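Local coordinates for NimC/NimA family protein (Clostridium acetobutylicum, PDB 2IG6) that binds flavin mononucleotide and is probably an oxidoreductase of the pyridoxamine 5'-phosphate oxidase family, at residues 58-64 and 125-131; 44-48 and 68-72; 51-55 and 101-107. One frame throughout, in Å; residues are numbered along the deposited sequence.

Interaction 1: 58-64 and 125-131; sequences LYIVSNN and IFAVLYF. With FMN (flavin mononucleotide), chain D.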
loop_
_atom_site.group_PDB
_atom_site.type_symbol
_atom_site.label_atom_id
_atom_site.label_comp_id
_atom_site.label_asym_id
_atom_site.label_seq_id
_atom_site.Cartn_x
_atom_site.Cartn_y
_atom_site.Cartn_z
ATOM N N LEU A 58 4.155 15.319 11.095
ATOM C CA LEU A 58 3.128 14.755 10.241
ATOM C C LEU A 58 2.372 13.660 10.985
ATOM O O LEU A 58 2.965 12.649 11.415
ATOM C CB LEU A 58 3.763 14.186 8.971
ATOM C CG LEU A 58 2.791 13.499 8.004
ATOM C CD1 LEU A 58 1.832 14.503 7.380
ATOM C CD2 LEU A 58 3.538 12.714 6.943
ATOM N N TYR A 59 1.063 13.856 11.118
ATOM C CA TYR A 59 0.192 12.923 11.831
ATOM C C TYR A 59 -0.761 12.177 10.899
ATOM O O TYR A 59 -1.218 12.730 9.895
ATOM C CB TYR A 59 -0.679 13.668 12.848
ATOM C CG TYR A 59 0.041 14.053 14.123
ATOM C CD1 TYR A 59 0.847 15.178 14.162
ATOM C CD2 TYR A 59 -0.105 13.292 15.291
ATOM C CE1 TYR A 59 1.502 15.546 15.329
ATOM C CE2 TYR A 59 0.551 13.641 16.445
ATOM C CZ TYR A 59 1.352 14.771 16.459
ATOM O OH TYR A 59 1.983 15.155 17.621
ATOM N N ILE A 60 -1.033 10.927 11.277
ATOM C CA ILE A 60 -2.099 10.093 10.745
ATOM C C ILE A 60 -3.014 9.744 11.910
ATOM O O ILE A 60 -2.665 9.989 13.066
ATOM C CB ILE A 60 -1.547 8.826 10.063
ATOM C CG1 ILE A 60 -0.708 7.964 11.026
ATOM C CG2 ILE A 60 -0.717 9.248 8.856
ATOM C CD1 ILE A 60 -0.277 6.617 10.506
ATOM N N VAL A 61 -4.194 9.213 11.616
ATOM C CA VAL A 61 -5.133 8.885 12.664
ATOM C C VAL A 61 -5.543 7.435 12.538
ATOM O O VAL A 61 -5.500 6.840 11.451
ATOM C CB VAL A 61 -6.387 9.839 12.673
ATOM C CG1 VAL A 61 -5.964 11.298 12.633
ATOM C CG2 VAL A 61 -7.328 9.539 11.533
ATOM N N SER A 62 -5.934 6.857 13.661
ATOM C CA SER A 62 -6.508 5.531 13.673
ATOM C C SER A 62 -7.345 5.349 14.942
ATOM O O SER A 62 -7.828 6.302 15.521
ATOM C CB SER A 62 -5.423 4.434 13.533
ATOM O OG SER A 62 -5.984 3.242 13.000
ATOM N N ASN A 63 -7.546 4.096 15.296
ATOM C CA ASN A 63 -8.469 3.645 16.338
ATOM C C ASN A 63 -7.696 2.569 17.113
ATOM O O ASN A 63 -7.184 1.630 16.497
ATOM C CB ASN A 63 -9.642 3.077 15.531
ATOM C CG ASN A 63 -10.617 2.293 16.307
ATOM O OD1 ASN A 63 -10.306 1.654 17.291
ATOM N ND2 ASN A 63 -11.832 2.268 15.795
ATOM N N ASN A 64 -7.608 2.702 18.434
ATOM C CA ASN A 64 -6.746 1.822 19.228
ATOM C C ASN A 64 -7.251 0.393 19.389
ATOM O O ASN A 64 -6.580 -0.438 20.000
ATOM C CB ASN A 64 -6.407 2.442 20.583
ATOM C CG ASN A 64 -7.630 2.656 21.462
ATOM O OD1 ASN A 64 -8.626 1.932 21.360
ATOM N ND2 ASN A 64 -7.560 3.667 22.320
ATOM N N ILE A 125 -11.198 5.495 22.078
ATOM C CA ILE A 125 -10.639 4.705 20.960
ATOM C C ILE A 125 -9.796 5.509 19.969
ATOM O O ILE A 125 -8.883 4.957 19.348
ATOM C CB ILE A 125 -11.734 3.904 20.210
ATOM C CG1 ILE A 125 -12.793 4.819 19.592
ATOM C CG2 ILE A 125 -12.404 2.900 21.168
ATOM C CD1 ILE A 125 -13.697 4.103 18.634
ATOM N N PHE A 126 -10.103 6.797 19.822
ATOM C CA PHE A 126 -9.435 7.661 18.819
ATOM C C PHE A 126 -7.931 7.750 19.103
ATOM O O PHE A 126 -7.535 7.983 20.240
ATOM C CB PHE A 126 -10.082 9.066 18.871
ATOM C CG PHE A 126 -9.612 10.020 17.793
ATOM C CD1 PHE A 126 -9.502 9.608 16.468
ATOM C CD2 PHE A 126 -9.345 11.359 18.097
ATOM C CE1 PHE A 126 -9.088 10.496 15.467
ATOM C CE2 PHE A 126 -8.925 12.244 17.103
ATOM C CZ PHE A 126 -8.799 11.807 15.786
ATOM N N ALA A 127 -7.108 7.577 18.071
ATOM C CA ALA A 127 -5.657 7.605 18.204
ATOM C C ALA A 127 -5.085 8.500 17.115
ATOM O O ALA A 127 -5.537 8.489 15.943
ATOM C CB ALA A 127 -5.059 6.176 18.099
ATOM N N VAL A 128 -4.078 9.275 17.494
ATOM C CA VAL A 128 -3.316 10.061 16.529
ATOM C C VAL A 128 -1.850 9.663 16.676
ATOM O O VAL A 128 -1.344 9.532 17.798
ATOM C CB VAL A 128 -3.529 11.580 16.685
ATOM C CG1 VAL A 128 -4.975 11.939 16.412
ATOM C CG2 VAL A 128 -3.117 12.065 18.064
ATOM N N LEU A 129 -1.190 9.429 15.545
ATOM C CA LEU A 129 0.204 9.002 15.533
ATOM C C LEU A 129 1.021 9.878 14.605
ATOM O O LEU A 129 0.525 10.316 13.574
ATOM C CB LEU A 129 0.316 7.560 15.062
ATOM C CG LEU A 129 -0.570 6.550 15.787
ATOM C CD1 LEU A 129 -1.852 6.313 14.987
ATOM C CD2 LEU A 129 0.208 5.273 15.963
ATOM N N TYR A 130 2.277 10.133 14.956
ATOM C CA TYR A 130 3.116 10.979 14.103
ATOM C C TYR A 130 4.396 10.281 13.689
ATOM O O TYR A 130 4.860 9.348 14.343
ATOM C CB TYR A 130 3.445 12.325 14.762
ATOM C CG TYR A 130 4.398 12.208 15.917
ATOM C CD1 TYR A 130 3.959 11.784 17.150
ATOM C CD2 TYR A 130 5.757 12.467 15.758
ATOM C CE1 TYR A 130 4.836 11.650 18.228
ATOM C CE2 TYR A 130 6.641 12.329 16.812
ATOM C CZ TYR A 130 6.172 11.912 18.049
ATOM O OH TYR A 130 7.021 11.770 19.112
ATOM N N PHE A 131 4.977 10.779 12.603
ATOM C CA PHE A 131 6.251 10.260 12.118
ATOM C C PHE A 131 7.377 10.856 12.934
ATOM O O PHE A 131 7.582 12.084 12.925
ATOM C CB PHE A 131 6.447 10.591 10.643
ATOM C CG PHE A 131 5.788 9.616 9.731
ATOM C CD1 PHE A 131 4.459 9.761 9.382
ATOM C CD2 PHE A 131 6.496 8.536 9.248
ATOM C CE1 PHE A 131 3.826 8.812 8.551
ATOM C CE2 PHE A 131 5.892 7.606 8.428
ATOM C CZ PHE A 131 4.560 7.748 8.061
HETATM N N1 FMN D . -8.579 3.888 8.887
HETATM C C2 FMN D . -7.823 4.591 9.810
HETATM O O2 FMN D . -7.598 4.065 10.890
HETATM N N3 FMN D . -7.318 5.834 9.493
HETATM C C4 FMN D . -7.605 6.442 8.290
HETATM O O4 FMN D . -7.012 7.466 7.944
HETATM C C4A FMN D . -8.368 5.734 7.353
HETATM N N5 FMN D . -8.678 6.318 6.132
HETATM C C5A FMN D . -9.406 5.597 5.204
HETATM C C6 FMN D . -9.684 6.168 3.963
HETATM C C7 FMN D . -10.415 5.450 3.029
HETATM C C7M FMN D . -10.754 6.122 1.736
HETATM C C8 FMN D . -10.869 4.165 3.342
HETATM C C8M FMN D . -11.508 3.283 2.307
HETATM C C9 FMN D . -10.617 3.597 4.573
HETATM C C9A FMN D . -9.857 4.319 5.520
HETATM N N10 FMN D . -9.585 3.749 6.750
HETATM C C10 FMN D . -8.840 4.473 7.673
HETATM C "C1'" FMN D . -10.157 2.440 7.212
HETATM C "C2'" FMN D . -9.109 1.325 7.104
HETATM O "O2'" FMN D . -8.712 1.093 5.748
HETATM C "C3'" FMN D . -9.711 0.072 7.717
HETATM O "O3'" FMN D . -10.211 0.332 9.031
HETATM C "C4'" FMN D . -8.712 -1.084 7.754
HETATM O "O4'" FMN D . -9.449 -2.268 7.946
HETATM C "C5'" FMN D . -7.721 -0.944 8.910
HETATM O "O5'" FMN D . -6.613 -1.831 8.803
HETATM P P FMN D . -6.636 -3.216 9.622
HETATM O O1P FMN D . -5.392 -3.982 9.367
HETATM O O2P FMN D . -7.853 -3.980 9.152
HETATM O O3P FMN D . -6.793 -2.925 11.101
HETATM O O HOH W 1 6.801 14.117 11.144
#
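Residues 58-63 and 126-131 are neighbouring antiparallel strands, joined by a regular ladder in which Ile60 with Leu129 and Ser62 with Ala127 are the hydrogen-bonded pairs. Ile60 N donates to Leu129 O over 2.8 Å, and Leu129 N returns a bond to Ile60 O. Past the strand ends, Asn64 N reaches Ile125 O at 2.7 Å. A water bridges Leu58 N and Phe131 O at the other end.

Tyr59, Val61, Phe126, Val128 and Tyr130 share one face. Tyr130 lays its CB over the middle of the Tyr59 ring, 3.5 Å from the ring centroid. The two ring planes are turned 44° apart. Tyr130 CG sits between its backbone N and carbonyl carbon (chi1 71°), and the Tyr130 ring lies obliquely beside Tyr59 and leads on away from the strand. The hydroxyl of Tyr59 is held by Asp99. Next along, Val61 CG1 meets Val128 CG1 at 4.0 Å, and Val61 CB lies 3.9 Å from Phe126 CE1. Ile60, Ser62, Ala127 and Leu129 occupy the other face, towards helix 67-74.

The flavin binds at strand 58-63. Its N3 donates to Val61 O at 2.9 Å, and Ser62 OG donates to its O2 at 2.8 Å. A strand reading the pyrimidine edge of FMN fits the flavin site of the split-barrel fold of this family.

Interaction 2: 44-48 and 68-72; sequences RVRPF and CFKQM. With FMN (flavin mononucleotide), chain D.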
loop_
_atom_site.group_PDB
_atom_site.type_symbol
_atom_site.label_atom_id
_atom_site.label_comp_id
_atom_site.label_asym_id
_atom_site.label_seq_id
_atom_site.Cartn_x
_atom_site.Cartn_y
_atom_site.Cartn_z
ATOM N N ARG A 44 1.049 -6.091 5.803
ATOM C CA ARG A 44 -0.331 -5.642 5.780
ATOM C C ARG A 44 -0.395 -4.254 5.151
ATOM O O ARG A 44 0.496 -3.434 5.365
ATOM C CB ARG A 44 -0.855 -5.553 7.205
ATOM C CG ARG A 44 -0.918 -6.854 7.974
ATOM C CD ARG A 44 -1.882 -7.839 7.357
ATOM N NE ARG A 44 -2.100 -8.983 8.222
ATOM C CZ ARG A 44 -2.812 -10.047 7.878
ATOM N NH1 ARG A 44 -3.410 -10.098 6.702
ATOM N NH2 ARG A 44 -2.968 -11.058 8.728
ATOM N N VAL A 45 -1.453 -4.004 4.380
ATOM C CA VAL A 45 -1.686 -2.705 3.762
ATOM C C VAL A 45 -3.165 -2.422 3.649
ATOM O O VAL A 45 -3.976 -3.326 3.399
ATOM C CB VAL A 45 -0.965 -2.587 2.381
ATOM C CG1 VAL A 45 -1.431 -3.629 1.387
ATOM C CG2 VAL A 45 -1.101 -1.189 1.782
ATOM N N ARG A 46 -3.512 -1.157 3.839
ATOM C CA ARG A 46 -4.906 -0.715 3.794
ATOM C C ARG A 46 -4.945 0.763 3.452
ATOM O O ARG A 46 -3.959 1.458 3.675
ATOM C CB ARG A 46 -5.615 -0.981 5.130
ATOM C CG ARG A 46 -5.337 0.032 6.232
ATOM C CD ARG A 46 -3.961 -0.173 6.820
ATOM N NE ARG A 46 -3.879 -1.408 7.586
ATOM C CZ ARG A 46 -2.762 -2.031 7.966
ATOM N NH1 ARG A 46 -1.566 -1.588 7.621
ATOM N NH2 ARG A 46 -2.850 -3.094 8.731
ATOM N N PRO A 47 -6.076 1.241 2.906
ATOM C CA PRO A 47 -6.201 2.670 2.625
ATOM C C PRO A 47 -6.346 3.500 3.903
ATOM O O PRO A 47 -7.022 3.091 4.861
ATOM C CB PRO A 47 -7.470 2.751 1.772
ATOM C CG PRO A 47 -8.250 1.559 2.085
ATOM C CD PRO A 47 -7.278 0.492 2.488
ATOM N N PHE A 48 -5.649 4.632 3.924
ATOM C CA PHE A 48 -5.770 5.666 4.954
ATOM C C PHE A 48 -6.094 6.979 4.230
ATOM O O PHE A 48 -5.877 7.115 3.028
ATOM C CB PHE A 48 -4.455 5.811 5.747
ATOM C CG PHE A 48 -4.443 5.107 7.089
ATOM C CD1 PHE A 48 -4.992 3.850 7.264
ATOM C CD2 PHE A 48 -3.849 5.715 8.188
ATOM C CE1 PHE A 48 -4.968 3.223 8.512
ATOM C CE2 PHE A 48 -3.785 5.081 9.401
ATOM C CZ PHE A 48 -4.373 3.850 9.586
ATOM N N CYS A 68 -4.372 -2.574 12.668
ATOM C CA CYS A 68 -3.352 -1.692 12.115
ATOM C C CYS A 68 -2.661 -0.883 13.219
ATOM O O CYS A 68 -1.445 -0.732 13.196
ATOM C CB CYS A 68 -3.907 -0.779 11.011
ATOM S SG CYS A 68 -5.211 0.389 11.485
ATOM N N PHE A 69 -3.433 -0.394 14.184
ATOM C CA PHE A 69 -2.871 0.349 15.309
ATOM C C PHE A 69 -1.959 -0.551 16.140
ATOM O O PHE A 69 -0.825 -0.198 16.463
ATOM C CB PHE A 69 -3.985 0.881 16.207
ATOM C CG PHE A 69 -3.474 1.618 17.407
ATOM C CD1 PHE A 69 -3.117 2.948 17.305
ATOM C CD2 PHE A 69 -3.335 0.990 18.622
ATOM C CE1 PHE A 69 -2.630 3.622 18.394
ATOM C CE2 PHE A 69 -2.831 1.669 19.728
ATOM C CZ PHE A 69 -2.484 2.985 19.608
ATOM N N LYS A 70 -2.451 -1.738 16.476
ATOM C CA LYS A 70 -1.686 -2.661 17.308
ATOM C C LYS A 70 -0.372 -3.032 16.598
ATOM O O LYS A 70 0.685 -3.159 17.230
ATOM C CB LYS A 70 -2.521 -3.902 17.617
ATOM C CG LYS A 70 -3.724 -3.591 18.503
ATOM C CD LYS A 70 -4.791 -4.683 18.506
ATOM C CE LYS A 70 -5.899 -4.316 19.502
ATOM N NZ LYS A 70 -7.022 -5.298 19.531
ATOM N N GLN A 71 -0.440 -3.176 15.285
ATOM C CA GLN A 71 0.764 -3.468 14.482
ATOM C C GLN A 71 1.778 -2.338 14.573
ATOM O O GLN A 71 2.978 -2.591 14.659
ATOM C CB GLN A 71 0.384 -3.755 13.029
ATOM C CG GLN A 71 -0.335 -5.104 12.888
ATOM C CD GLN A 71 -1.159 -5.233 11.642
ATOM O OE1 GLN A 71 -0.997 -4.481 10.679
ATOM N NE2 GLN A 71 -2.071 -6.211 11.646
HETATM N N MSE A 72 1.297 -1.090 14.578
HETATM C CA MSE A 72 2.204 0.082 14.607
HETATM C C MSE A 72 2.854 0.248 15.971
HETATM O O MSE A 72 3.963 0.783 16.073
HETATM C CB MSE A 72 1.466 1.352 14.218
HETATM C CG MSE A 72 1.147 1.410 12.720
HETATM SE SE MSE A 72 0.354 3.102 12.220
HETATM C CE MSE A 72 -1.295 2.940 12.901
HETATM N N1 FMN D . -8.579 3.888 8.887
HETATM C C2 FMN D . -7.823 4.591 9.810
HETATM O O2 FMN D . -7.598 4.065 10.890
HETATM N N3 FMN D . -7.318 5.834 9.493
HETATM C C4 FMN D . -7.605 6.442 8.290
HETATM O O4 FMN D . -7.012 7.466 7.944
HETATM C C4A FMN D . -8.368 5.734 7.353
HETATM N N5 FMN D . -8.678 6.318 6.132
HETATM C C5A FMN D . -9.406 5.597 5.204
HETATM C C6 FMN D . -9.684 6.168 3.963
HETATM C C7 FMN D . -10.415 5.450 3.029
HETATM C C7M FMN D . -10.754 6.122 1.736
HETATM C C8 FMN D . -10.869 4.165 3.342
HETATM C C8M FMN D . -11.508 3.283 2.307
HETATM C C9 FMN D . -10.617 3.597 4.573
HETATM C C9A FMN D . -9.857 4.319 5.520
HETATM N N10 FMN D . -9.585 3.749 6.750
HETATM C C10 FMN D . -8.840 4.473 7.673
HETATM C "C1'" FMN D . -10.157 2.440 7.212
HETATM C "C2'" FMN D . -9.109 1.325 7.104
HETATM O "O2'" FMN D . -8.712 1.093 5.748
HETATM C "C3'" FMN D . -9.711 0.072 7.717
HETATM O "O3'" FMN D . -10.211 0.332 9.031
HETATM C "C4'" FMN D . -8.712 -1.084 7.754
HETATM O "O4'" FMN D . -9.449 -2.268 7.946
HETATM C "C5'" FMN D . -7.721 -0.944 8.910
HETATM O "O5'" FMN D . -6.613 -1.831 8.803
HETATM P P FMN D . -6.636 -3.216 9.622
HETATM O O1P FMN D . -5.392 -3.982 9.367
HETATM O O2P FMN D . -7.853 -3.980 9.152
HETATM O O3P FMN D . -6.793 -2.925 11.101
#
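Arg46 on strand 44-48 and Gln71 on helix 68-72 make the one hydrogen bond across this contact, with FMN lodged beside them. Arg46 NH2 donates to Gln71 OE1 over 3.0 Å. The bond is bent, at 145°, and the guanidinium and amide planes stand 49° apart. Thr37 also bonds to Gln71 OE1, and Thr37 and Leu35 take up Arg46 NH1.

Bonds to the cofactor come from both segments. Arg46 NH2 points almost straight at FMN O1P, 2.8 Å away with an angle of 174°. Arg46 NE donates to FMN O5' at 3.0 Å. The arginine chain bends at chi2 and chi3, which curls the guanidinium round to the phosphate end of the ligand. From the helix, Cys68 N donates to FMN O3P at 2.9 Å. This amide lies in the first turn of helix 67-74, whose dipole probably favours the phosphate. Pro47 O accepts a bond from FMN O2'.

Van der Waals contacts accompany these bonds. Cys68 CB sits over one face of the Arg46 guanidinium, 3.4 Å from NH2. The Phe48 ring lies face to face with the pyrimidine part of the flavin, FMN N3 3.4 Å from the ring plane and over its centre. Cys68 has two conformers, so the edge-on contact of its SG with the Phe48 ring is less certain.

Arg44 pairs with Glu79 of the second subunit, and Arg91 of that subunit also bonds to FMN. This is the FMN site of a pyridoxamine 5'-phosphate oxidase-like dimer, built where the subunits meet.

Interaction 3: 51-55 and 101-107; sequences VFEYE and RREVKEL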
loop_
_atom_site.group_PDB
_atom_site.type_symbol
_atom_site.label_atom_id
_atom_site.label_comp_id
_atom_site.label_asym_id
_atom_site.label_seq_id
_atom_site.Cartn_x
_atom_site.Cartn_y
_atom_site.Cartn_z
ATOM N N VAL A 51 -4.631 13.224 7.095
ATOM C CA VAL A 51 -3.333 13.674 7.558
ATOM C C VAL A 51 -3.482 15.090 8.019
ATOM O O VAL A 51 -4.313 15.854 7.505
ATOM C CB VAL A 51 -2.199 13.617 6.463
ATOM C CG1 VAL A 51 -1.819 12.205 6.176
ATOM C CG2 VAL A 51 -2.626 14.335 5.178
ATOM N N PHE A 52 -2.679 15.452 9.008
ATOM C CA PHE A 52 -2.627 16.830 9.471
ATOM C C PHE A 52 -1.248 17.065 10.078
ATOM O O PHE A 52 -0.486 16.107 10.292
ATOM C CB PHE A 52 -3.745 17.133 10.486
ATOM C CG PHE A 52 -3.610 16.401 11.785
ATOM C CD1 PHE A 52 -4.083 15.110 11.927
ATOM C CD2 PHE A 52 -3.008 17.011 12.883
ATOM C CE1 PHE A 52 -3.956 14.429 13.118
ATOM C CE2 PHE A 52 -2.883 16.329 14.090
ATOM C CZ PHE A 52 -3.359 15.040 14.197
ATOM N N GLU A 53 -0.923 18.333 10.300
ATOM C CA GLU A 53 0.329 18.702 10.942
ATOM C C GLU A 53 0.081 19.301 12.319
ATOM O O GLU A 53 -0.922 20.007 12.553
ATOM C CB GLU A 53 1.115 19.688 10.078
ATOM C CG GLU A 53 0.577 21.101 10.074
ATOM C CD GLU A 53 1.439 22.059 9.270
ATOM O OE1 GLU A 53 2.554 22.391 9.735
ATOM O OE2 GLU A 53 0.978 22.482 8.186
ATOM N N TYR A 54 1.027 19.055 13.223
ATOM C CA TYR A 54 1.024 19.685 14.511
ATOM C C TYR A 54 2.454 19.770 15.036
ATOM O O TYR A 54 3.169 18.777 15.022
ATOM C CB TYR A 54 0.145 18.910 15.487
ATOM C CG TYR A 54 0.017 19.583 16.835
ATOM C CD1 TYR A 54 0.328 18.900 17.989
ATOM C CD2 TYR A 54 -0.425 20.896 16.953
ATOM C CE1 TYR A 54 0.226 19.505 19.227
ATOM C CE2 TYR A 54 -0.540 21.502 18.185
ATOM C CZ TYR A 54 -0.208 20.805 19.317
ATOM O OH TYR A 54 -0.308 21.378 20.569
ATOM N N GLU A 55 2.846 20.954 15.512
ATOM C CA GLU A 55 4.214 21.210 16.001
ATOM C C GLU A 55 5.299 20.701 15.049
ATOM O O GLU A 55 6.304 20.129 15.488
ATOM C CB GLU A 55 4.421 20.570 17.372
ATOM C CG GLU A 55 3.526 21.107 18.451
ATOM C CD GLU A 55 3.524 20.210 19.693
ATOM O OE1 GLU A 55 3.851 18.996 19.572
ATOM O OE2 GLU A 55 3.174 20.725 20.768
ATOM N N ARG A 101 -1.591 12.840 23.944
ATOM C CA ARG A 101 -2.036 14.150 24.410
ATOM C C ARG A 101 -3.428 14.494 23.917
ATOM O O ARG A 101 -3.701 14.479 22.721
ATOM C CB ARG A 101 -1.087 15.239 23.941
ATOM C CG ARG A 101 0.277 15.179 24.562
ATOM C CD ARG A 101 1.107 16.339 24.064
ATOM N NE ARG A 101 1.402 16.214 22.648
ATOM C CZ ARG A 101 2.018 17.134 21.917
ATOM N NH1 ARG A 101 2.399 18.282 22.473
ATOM N NH2 ARG A 101 2.254 16.912 20.642
ATOM N N ARG A 102 -4.292 14.868 24.852
ATOM C CA ARG A 102 -5.666 15.215 24.535
ATOM C C ARG A 102 -5.746 16.361 23.531
ATOM O O ARG A 102 -6.605 16.344 22.635
ATOM C CB ARG A 102 -6.412 15.578 25.817
ATOM C CG ARG A 102 -7.905 15.641 25.684
ATOM C CD ARG A 102 -8.536 15.874 27.067
ATOM N NE ARG A 102 -9.992 15.804 27.044
ATOM C CZ ARG A 102 -10.782 16.785 26.610
ATOM N NH1 ARG A 102 -10.271 17.926 26.150
ATOM N NH2 ARG A 102 -12.098 16.630 26.639
ATOM N N GLU A 103 -4.843 17.337 23.669
ATOM C CA GLU A 103 -4.825 18.528 22.806
ATOM C C GLU A 103 -4.612 18.172 21.325
ATOM O O GLU A 103 -5.114 18.853 20.431
ATOM C CB GLU A 103 -3.740 19.537 23.260
ATOM C CG GLU A 103 -2.318 19.178 22.751
ATOM C CD GLU A 103 -1.200 19.768 23.600
ATOM O OE1 GLU A 103 -1.163 19.428 24.802
ATOM O OE2 GLU A 103 -0.355 20.554 23.071
ATOM N N VAL A 104 -3.868 17.107 21.061
ATOM C CA VAL A 104 -3.620 16.708 19.676
ATOM C C VAL A 104 -4.876 16.096 19.066
ATOM O O VAL A 104 -5.185 16.347 17.900
ATOM C CB VAL A 104 -2.424 15.741 19.522
ATOM C CG1 VAL A 104 -2.084 15.587 18.073
ATOM C CG2 VAL A 104 -1.218 16.266 20.258
ATOM N N LYS A 105 -5.603 15.310 19.863
ATOM C CA LYS A 105 -6.875 14.756 19.428
ATOM C C LYS A 105 -7.875 15.851 19.108
ATOM O O LYS A 105 -8.576 15.765 18.092
ATOM C CB LYS A 105 -7.446 13.806 20.482
ATOM C CG LYS A 105 -6.617 12.556 20.652
ATOM C CD LYS A 105 -7.005 11.802 21.913
ATOM C CE LYS A 105 -5.985 10.710 22.198
ATOM N NZ LYS A 105 -6.202 10.093 23.512
ATOM N N GLU A 106 -7.942 16.876 19.963
ATOM C CA GLU A 106 -8.800 18.029 19.702
ATOM C C GLU A 106 -8.452 18.712 18.387
ATOM O O GLU A 106 -9.338 19.053 17.605
ATOM C CB GLU A 106 -8.716 19.049 20.847
ATOM C CG GLU A 106 -9.325 18.522 22.122
ATOM C CD GLU A 106 -9.280 19.500 23.260
ATOM O OE1 GLU A 106 -8.177 20.010 23.563
ATOM O OE2 GLU A 106 -10.355 19.751 23.852
ATOM N N LEU A 107 -7.160 18.924 18.167
ATOM C CA LEU A 107 -6.689 19.575 16.958
ATOM C C LEU A 107 -7.003 18.741 15.719
ATOM O O LEU A 107 -7.360 19.291 14.677
ATOM C CB LEU A 107 -5.185 19.847 17.028
ATOM C CG LEU A 107 -4.617 20.399 15.713
ATOM C CD1 LEU A 107 -5.113 21.816 15.445
ATOM C CD2 LEU A 107 -3.121 20.357 15.740
#
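Phe52 and Tyr54 turn towards helix 102-107, and Val104 packs against both. Val104 CG1 lies at the edge of the Phe52 ring, near its plane, 4.1 Å from CZ. Val104 CG2 is turned to Tyr54 and comes within 3.7 Å of its CE1. Leu107 borders the same two rings through CD2. Its modelled approach to Tyr54 is too short to be real, so the exact placement of that methyl is doubtful. Tyr59, on the next strand, stacks with Phe52.

The contact thus sets helix 102-107 against the short strand 52-54, running roughly the opposite way, with closest approach of the segment axes 9.9 Å. That strand pairs with strand 57-63 in the antiparallel sheet of the FMN-binding fold, so helix 102-111 covers one face of the sheet here. The Phe52 side chain is about 9 Å from the bound FMN, nearest atoms.

Further out, the packing gives way to polar groups. Tyr54 has CG anti to its backbone N (chi1 -176°), which carries the phenol out along the helix to Glu103. Its OH donates to Glu103 OE2 over 2.6 Å, on the anti lone pair. Glu55 CG lies over the centre of the Tyr54 ring, and the chain runs on extended to Arg101. There its carboxylate forms an end-on salt bridge. Arg101 NH2 binds Glu55 OE1 at 2.8 Å, and NH1 binds Glu55 OE2 at 3.1 Å. Glu55 OE2 and Glu103 OE2 come within 4.2 Å, a like-charge approach that Arg101 probably eases. Asp99 is a second carboxylate partner of Arg101 NH2.

Overall arrangement
Interaction 1 lies between the other two. Its centre is 11 Å from that of interaction 2 and 9 Å from that of interaction 3. One face of its strands meets interaction 2, where Phe69 CE1 packs on Ala127 CB at 3.5 Å. Separately, Phe48 CE2 touches the backbone Val61 O at 3.2 Å. The other face meets interaction 3, where Val104 CG1 lies 3.7 Å from Tyr59 CE2. Tyr59 N also probably bonds to Phe52 O. Interactions 1 and 2 share FMN: 58-64 bonds the pyrimidine edge, 68-72 the phosphate, and 44-48 runs from the phosphate to the flavin ring. Interactions 2 and 3 are 20 Å apart and adjoin only in sequence.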